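Local coordinates for rhamnonate dehydratase (Gibberella zeae PH-1, PDB 3FXG), which probably dehydrates L-rhamnonate to its 2-keto-3-deoxy acid, as a magnesium-dependent member of the enolase superfamily, at residues Leu251-Thr256 and Gly274-Ser279; Asp257-Ile262 and Arg290-Ile295. All coordinates share one frame; numbering follows the deposited sequence.

Contact 1 (Leu251-Thr256 and Gly274-Ser279); sequences LSPDDT and GEHEYS. With MG (magnesium ion), chain I.
At the C-terminal ends of neighbouring barrel strands, two loops of the enolase-superfamily barrel meet where Pro253 lies beside His276. The two side chains run alongside each other and point the same way, with Pro253 CG 3.6 Å from His276 CB. The imidazole then leads away from the proline, and its ND1 is hydrogen-bonded to Glu249. Polar contact between the loops runs through one water. It donates to Pro253 O at 2.7 Å and to Glu277 OE2 at 2.8 Å, and accepts from Thr256 OG1, so three groups grip it. The other oxygen of Glu277, OE1, takes the N-H of Tyr278 on its anti lone pair (2.7 Å) and forms a salt bridge with Lys126, which fixes the rotation of the carboxylate. A type I turn from Gly274 to Glu277 carries Glu275 to the metal. Glu275 CG sits between the backbone N and the carbonyl carbon (chi1 66°), the chain beyond runs extended, and Glu275 OE2 binds magnesium at 2.2 Å while Glu275 OE1 stays 3.4 Å from it. Asp222 and Glu248 complete the protein ligands, and two waters bind as well: the three-carboxylate magnesium site characteristic of the enolase superfamily.

Contact 2 (Asp257-Ile262 and Arg290-Ile295); sequences DGFALI and RNLDII
Leu292 sets its CD2 methyl squarely over one face of the Phe259 ring, joining helix 259-265, near its beginning in the chain, to the loop that leads into strand 294-295 of the barrel. This is packing of a helix against the loop entering a strand, in the shell of a TIM-barrel-like domain, and the ring is its tight part. The methyl stands 3.7 Å from the ring centroid and only 6° off the normal, a CH-pi contact in which all six ring carbons are almost equally near. Phe259 points its CB toward 290-295, and with CG anti to the carbonyl carbon (chi1 -77°) the ring presents a face to Leu292; the two side chains cross at about a right angle. Beyond this pair the interior continues: Leu292 also rests on Thr273 of strand 270-273 and on Leu286 of helix 279-287, while Leu251 packs on Phe259.

The outer side is looser. Asn291 and Phe259 approach through their CB atoms at 4.1 Å, and the solvent-exposed Ala260 meets the asparagine amide by van der Waals contact alone. The polar business of that amide lies elsewhere, since OD1 accepts a hydrogen bond from Arg264 of a neighbouring subunit, so this edge of the contact also serves the subunit interface. The backbone O of Asn291 is buried here without a polar partner in the model. On the alanine side, Asn291 ND2 is equally distant from Ala260 CA and Ala260 CB, 3.8 Å from each.

How the contacts relate
The two contacts follow each other along the same pair of chain passages: 251-256 runs directly into 257-262, and 274-279 leads into helix 279-287 and on to 290-295. Their centres are about 11 Å apart. Contact 1 carries a magnesium ligand, whereas contact 2 lies farther out in the barrel shell, the nearest side-chain atom of Phe259 being about 11 Å from the magnesium. Leu251 bridges them: its CD1 packs 3.7 Å from Gly258 CA and 3.8 Å from Ile262 CD1. A second, more distant touch joins Thr256 CG2 to Leu292 CD1 at 4.1 Å. Apolar packing thus ties loop 251-256, the partner of the metal-binding loop in contact 1, to both segments of contact 2.

Contact 1 (Leu251-Thr256 and Gly274-Ser279)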
loop_
_atom_site.group_PDB
_atom_site.type_symbol
_atom_site.label_atom_id
_atom_site.label_comp_id
_atom_site.label_asym_id
_atom_site.label_seq_id
_atom_site.Cartn_x
_atom_site.Cartn_y
_atom_site.Cartn_z
ATOM N N LEU A 251 7.644 -23.827 -2.218
ATOM C CA LEU A 251 8.743 -22.967 -2.639
ATOM C C LEU A 251 10.022 -23.113 -1.830
ATOM O O LEU A 251 10.037 -23.694 -0.741
ATOM C CB LEU A 251 8.304 -21.501 -2.573
ATOM C CG LEU A 251 6.996 -21.129 -3.278
ATOM C CD1 LEU A 251 6.711 -19.639 -3.064
ATOM C CD2 LEU A 251 7.100 -21.447 -4.760
ATOM N N SER A 252 11.103 -22.579 -2.386
ATOM C CA SER A 252 12.386 -22.573 -1.705
ATOM C C SER A 252 12.197 -21.696 -0.469
ATOM O O SER A 252 11.407 -20.753 -0.493
ATOM C CB SER A 252 13.452 -21.936 -2.602
ATOM O OG SER A 252 14.556 -21.498 -1.835
ATOM N N PRO A 253 12.896 -22.009 0.636
ATOM C CA PRO A 253 12.759 -21.191 1.846
ATOM C C PRO A 253 13.237 -19.753 1.601
ATOM O O PRO A 253 12.952 -18.857 2.397
ATOM C CB PRO A 253 13.633 -21.927 2.860
ATOM C CG PRO A 253 13.498 -23.359 2.432
ATOM C CD PRO A 253 13.628 -23.255 0.926
ATOM N N ASP A 254 13.967 -19.540 0.506
ATOM C CA ASP A 254 14.464 -18.205 0.157
ATOM C C ASP A 254 13.383 -17.337 -0.482
ATOM O O ASP A 254 13.599 -16.147 -0.688
ATOM C CB ASP A 254 15.619 -18.271 -0.853
ATOM C CG ASP A 254 16.927 -18.728 -0.243
ATOM O OD1 ASP A 254 17.284 -18.256 0.857
ATOM O OD2 ASP A 254 17.611 -19.549 -0.886
ATOM N N ASP A 255 12.235 -17.925 -0.811
ATOM C CA ASP A 255 11.175 -17.164 -1.473
ATOM C C ASP A 255 9.790 -17.283 -0.839
ATOM O O ASP A 255 8.797 -17.546 -1.521
ATOM C CB ASP A 255 11.120 -17.564 -2.960
ATOM C CG ASP A 255 10.129 -16.724 -3.773
ATOM O OD1 ASP A 255 9.910 -15.540 -3.434
ATOM O OD2 ASP A 255 9.582 -17.247 -4.770
ATOM N N THR A 256 9.715 -17.080 0.470
ATOM C CA THR A 256 8.423 -17.138 1.141
ATOM C C THR A 256 7.541 -15.992 0.629
ATOM O O THR A 256 6.311 -16.058 0.705
ATOM C CB THR A 256 8.596 -17.086 2.673
ATOM O OG1 THR A 256 9.206 -18.309 3.111
ATOM C CG2 THR A 256 7.248 -16.934 3.371
ATOM N N GLY A 274 8.102 -23.965 6.408
ATOM C CA GLY A 274 8.821 -23.602 7.615
ATOM C C GLY A 274 9.855 -24.553 8.189
ATOM O O GLY A 274 10.647 -24.139 9.028
ATOM N N GLU A 275 9.881 -25.812 7.761
ATOM C CA GLU A 275 10.856 -26.728 8.339
ATOM C C GLU A 275 12.295 -26.304 8.065
ATOM O O GLU A 275 13.206 -26.698 8.789
ATOM C CB GLU A 275 10.608 -28.169 7.880
ATOM C CG GLU A 275 10.813 -28.458 6.411
ATOM C CD GLU A 275 10.283 -29.835 6.038
ATOM O OE1 GLU A 275 11.054 -30.658 5.494
ATOM O OE2 GLU A 275 9.085 -30.090 6.300
ATOM N N HIS A 276 12.500 -25.482 7.041
ATOM C CA HIS A 276 13.845 -25.009 6.746
ATOM C C HIS A 276 14.019 -23.512 6.992
ATOM O O HIS A 276 14.794 -22.843 6.312
ATOM C CB HIS A 276 14.240 -25.381 5.319
ATOM C CG HIS A 276 14.300 -26.859 5.090
ATOM N ND1 HIS A 276 13.281 -27.560 4.484
ATOM C CD2 HIS A 276 15.231 -27.777 5.444
ATOM C CE1 HIS A 276 13.582 -28.848 4.473
ATOM N NE2 HIS A 276 14.759 -29.005 5.050
ATOM N N GLU A 277 13.283 -22.995 7.974
ATOM C CA GLU A 277 13.372 -21.590 8.367
ATOM C C GLU A 277 13.909 -21.594 9.807
ATOM O O GLU A 277 13.733 -22.576 10.529
ATOM C CB GLU A 277 11.997 -20.922 8.291
ATOM C CG GLU A 277 12.020 -19.417 8.514
ATOM C CD GLU A 277 13.131 -18.726 7.736
ATOM O OE1 GLU A 277 14.295 -18.758 8.196
ATOM O OE2 GLU A 277 12.842 -18.162 6.660
ATOM N N TYR A 278 14.553 -20.506 10.225
ATOM C CA TYR A 278 15.163 -20.445 11.557
ATOM C C TYR A 278 14.971 -19.126 12.305
ATOM O O TYR A 278 14.844 -18.070 11.689
ATOM C CB TYR A 278 16.670 -20.697 11.433
ATOM C CG TYR A 278 17.039 -21.807 10.471
ATOM C CD1 TYR A 278 17.399 -23.071 10.934
ATOM C CD2 TYR A 278 17.002 -21.597 9.091
ATOM C CE1 TYR A 278 17.713 -24.101 10.045
ATOM C CE2 TYR A 278 17.310 -22.618 8.197
ATOM C CZ TYR A 278 17.663 -23.866 8.679
ATOM O OH TYR A 278 17.963 -24.870 7.789
ATOM N N SER A 279 14.993 -19.216 13.637
ATOM C CA SER A 279 14.860 -18.084 14.563
ATOM C C SER A 279 13.514 -17.374 14.535
ATOM O O SER A 279 12.738 -17.512 13.589
ATOM C CB SER A 279 15.968 -17.047 14.327
ATOM O OG SER A 279 15.580 -16.085 13.358
HETATM MG MG MG I . 7.789 -31.351 4.999
HETATM O O HOH W 1 11.304 -19.108 4.548
HETATM O O HOH W 2 7.551 -33.274 6.549
HETATM O O HOH W 3 9.045 -30.681 3.210
#

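Contact 2 (Asp257-Ile262 and Arg290-Ile295)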
loop_
_atom_site.group_PDB
_atom_site.type_symbol
_atom_site.label_atom_id
_atom_site.label_comp_id
_atom_site.label_asym_id
_atom_site.label_seq_id
_atom_site.Cartn_x
_atom_site.Cartn_y
_atom_site.Cartn_z
ATOM N N ASP A 257 8.167 -14.952 0.079
ATOM C CA ASP A 257 7.409 -13.833 -0.476
ATOM C C ASP A 257 6.494 -14.331 -1.602
ATOM O O ASP A 257 5.449 -13.743 -1.872
ATOM C CB ASP A 257 8.345 -12.753 -1.037
ATOM C CG ASP A 257 9.161 -12.059 0.043
ATOM O OD1 ASP A 257 8.629 -11.843 1.150
ATOM O OD2 ASP A 257 10.335 -11.715 -0.221
ATOM N N GLY A 258 6.897 -15.420 -2.249
ATOM C CA GLY A 258 6.112 -15.977 -3.338
ATOM C C GLY A 258 4.726 -16.483 -2.967
ATOM O O GLY A 258 3.862 -16.619 -3.835
ATOM N N PHE A 259 4.494 -16.771 -1.693
ATOM C CA PHE A 259 3.183 -17.257 -1.288
ATOM C C PHE A 259 2.086 -16.216 -1.469
ATOM O O PHE A 259 0.910 -16.558 -1.561
ATOM C CB PHE A 259 3.227 -17.771 0.151
ATOM C CG PHE A 259 3.859 -19.126 0.269
ATOM C CD1 PHE A 259 3.197 -20.254 -0.215
ATOM C CD2 PHE A 259 5.146 -19.267 0.774
ATOM C CE1 PHE A 259 3.815 -21.502 -0.201
ATOM C CE2 PHE A 259 5.775 -20.516 0.790
ATOM C CZ PHE A 259 5.108 -21.632 0.301
ATOM N N ALA A 260 2.471 -14.943 -1.536
ATOM C CA ALA A 260 1.493 -13.881 -1.743
ATOM C C ALA A 260 0.894 -14.071 -3.140
ATOM O O ALA A 260 -0.305 -13.863 -3.358
ATOM C CB ALA A 260 2.168 -12.519 -1.642
ATOM N N LEU A 261 1.746 -14.472 -4.079
ATOM C CA LEU A 261 1.332 -14.706 -5.457
ATOM C C LEU A 261 0.529 -16.001 -5.539
ATOM O O LEU A 261 -0.460 -16.090 -6.271
ATOM C CB LEU A 261 2.561 -14.801 -6.365
ATOM C CG LEU A 261 3.489 -13.582 -6.406
ATOM C CD1 LEU A 261 4.777 -13.951 -7.129
ATOM C CD2 LEU A 261 2.794 -12.422 -7.107
ATOM N N ILE A 262 0.958 -17.010 -4.791
ATOM C CA ILE A 262 0.253 -18.284 -4.794
ATOM C C ILE A 262 -1.152 -18.109 -4.222
ATOM O O ILE A 262 -2.118 -18.663 -4.750
ATOM C CB ILE A 262 1.034 -19.352 -3.988
ATOM C CG1 ILE A 262 2.294 -19.759 -4.762
ATOM C CG2 ILE A 262 0.163 -20.578 -3.749
ATOM C CD1 ILE A 262 3.194 -20.718 -4.013
ATOM N N ARG A 290 -0.120 -13.378 6.620
ATOM C CA ARG A 290 -0.996 -14.513 6.869
ATOM C C ARG A 290 -1.264 -15.263 5.552
ATOM O O ARG A 290 -2.409 -15.571 5.212
ATOM C CB ARG A 290 -2.301 -14.008 7.507
ATOM C CG ARG A 290 -3.156 -15.067 8.199
ATOM C CD ARG A 290 -3.410 -14.765 9.696
ATOM N NE ARG A 290 -3.937 -13.423 9.958
ATOM C CZ ARG A 290 -5.046 -13.164 10.653
ATOM N NH1 ARG A 290 -5.437 -11.910 10.844
ATOM N NH2 ARG A 290 -5.780 -14.154 11.145
ATOM N N ASN A 291 -0.193 -15.544 4.814
ATOM C CA ASN A 291 -0.288 -16.268 3.548
ATOM C C ASN A 291 -0.000 -17.757 3.712
ATOM O O ASN A 291 -0.001 -18.509 2.731
ATOM C CB ASN A 291 0.680 -15.684 2.516
ATOM C CG ASN A 291 0.245 -14.324 2.021
ATOM O OD1 ASN A 291 -0.918 -14.126 1.676
ATOM N ND2 ASN A 291 1.178 -13.384 1.975
ATOM N N LEU A 292 0.270 -18.169 4.947
ATOM C CA LEU A 292 0.540 -19.570 5.255
ATOM C C LEU A 292 -0.441 -20.023 6.331
ATOM O O LEU A 292 -0.557 -19.404 7.385
ATOM C CB LEU A 292 1.985 -19.742 5.732
ATOM C CG LEU A 292 3.021 -19.488 4.632
ATOM C CD1 LEU A 292 4.385 -19.279 5.245
ATOM C CD2 LEU A 292 3.030 -20.658 3.652
ATOM N N ASP A 293 -1.154 -21.106 6.049
ATOM C CA ASP A 293 -2.152 -21.630 6.974
ATOM C C ASP A 293 -1.542 -22.348 8.164
ATOM O O ASP A 293 -2.173 -22.469 9.216
ATOM C CB ASP A 293 -3.084 -22.566 6.219
ATOM C CG ASP A 293 -3.784 -21.866 5.085
ATOM O OD1 ASP A 293 -4.909 -21.372 5.299
ATOM O OD2 ASP A 293 -3.195 -21.783 3.990
ATOM N N ILE A 294 -0.314 -22.822 7.989
ATOM C CA ILE A 294 0.401 -23.523 9.050
ATOM C C ILE A 294 1.903 -23.313 8.896
ATOM O O ILE A 294 2.428 -23.380 7.786
ATOM C CB ILE A 294 0.156 -25.053 8.994
ATOM C CG1 ILE A 294 -1.336 -25.365 9.081
ATOM C CG2 ILE A 294 0.895 -25.744 10.141
ATOM C CD1 ILE A 294 -1.641 -26.851 8.981
ATOM N N ILE A 295 2.596 -23.039 9.998
ATOM C CA ILE A 295 4.045 -22.902 9.925
ATOM C C ILE A 295 4.586 -24.165 10.581
ATOM O O ILE A 295 4.028 -24.649 11.571
ATOM C CB ILE A 295 4.559 -21.612 10.610
ATOM C CG1 ILE A 295 4.189 -21.584 12.090
ATOM C CG2 ILE A 295 3.986 -20.400 9.879
ATOM C CD1 ILE A 295 4.811 -20.404 12.831
#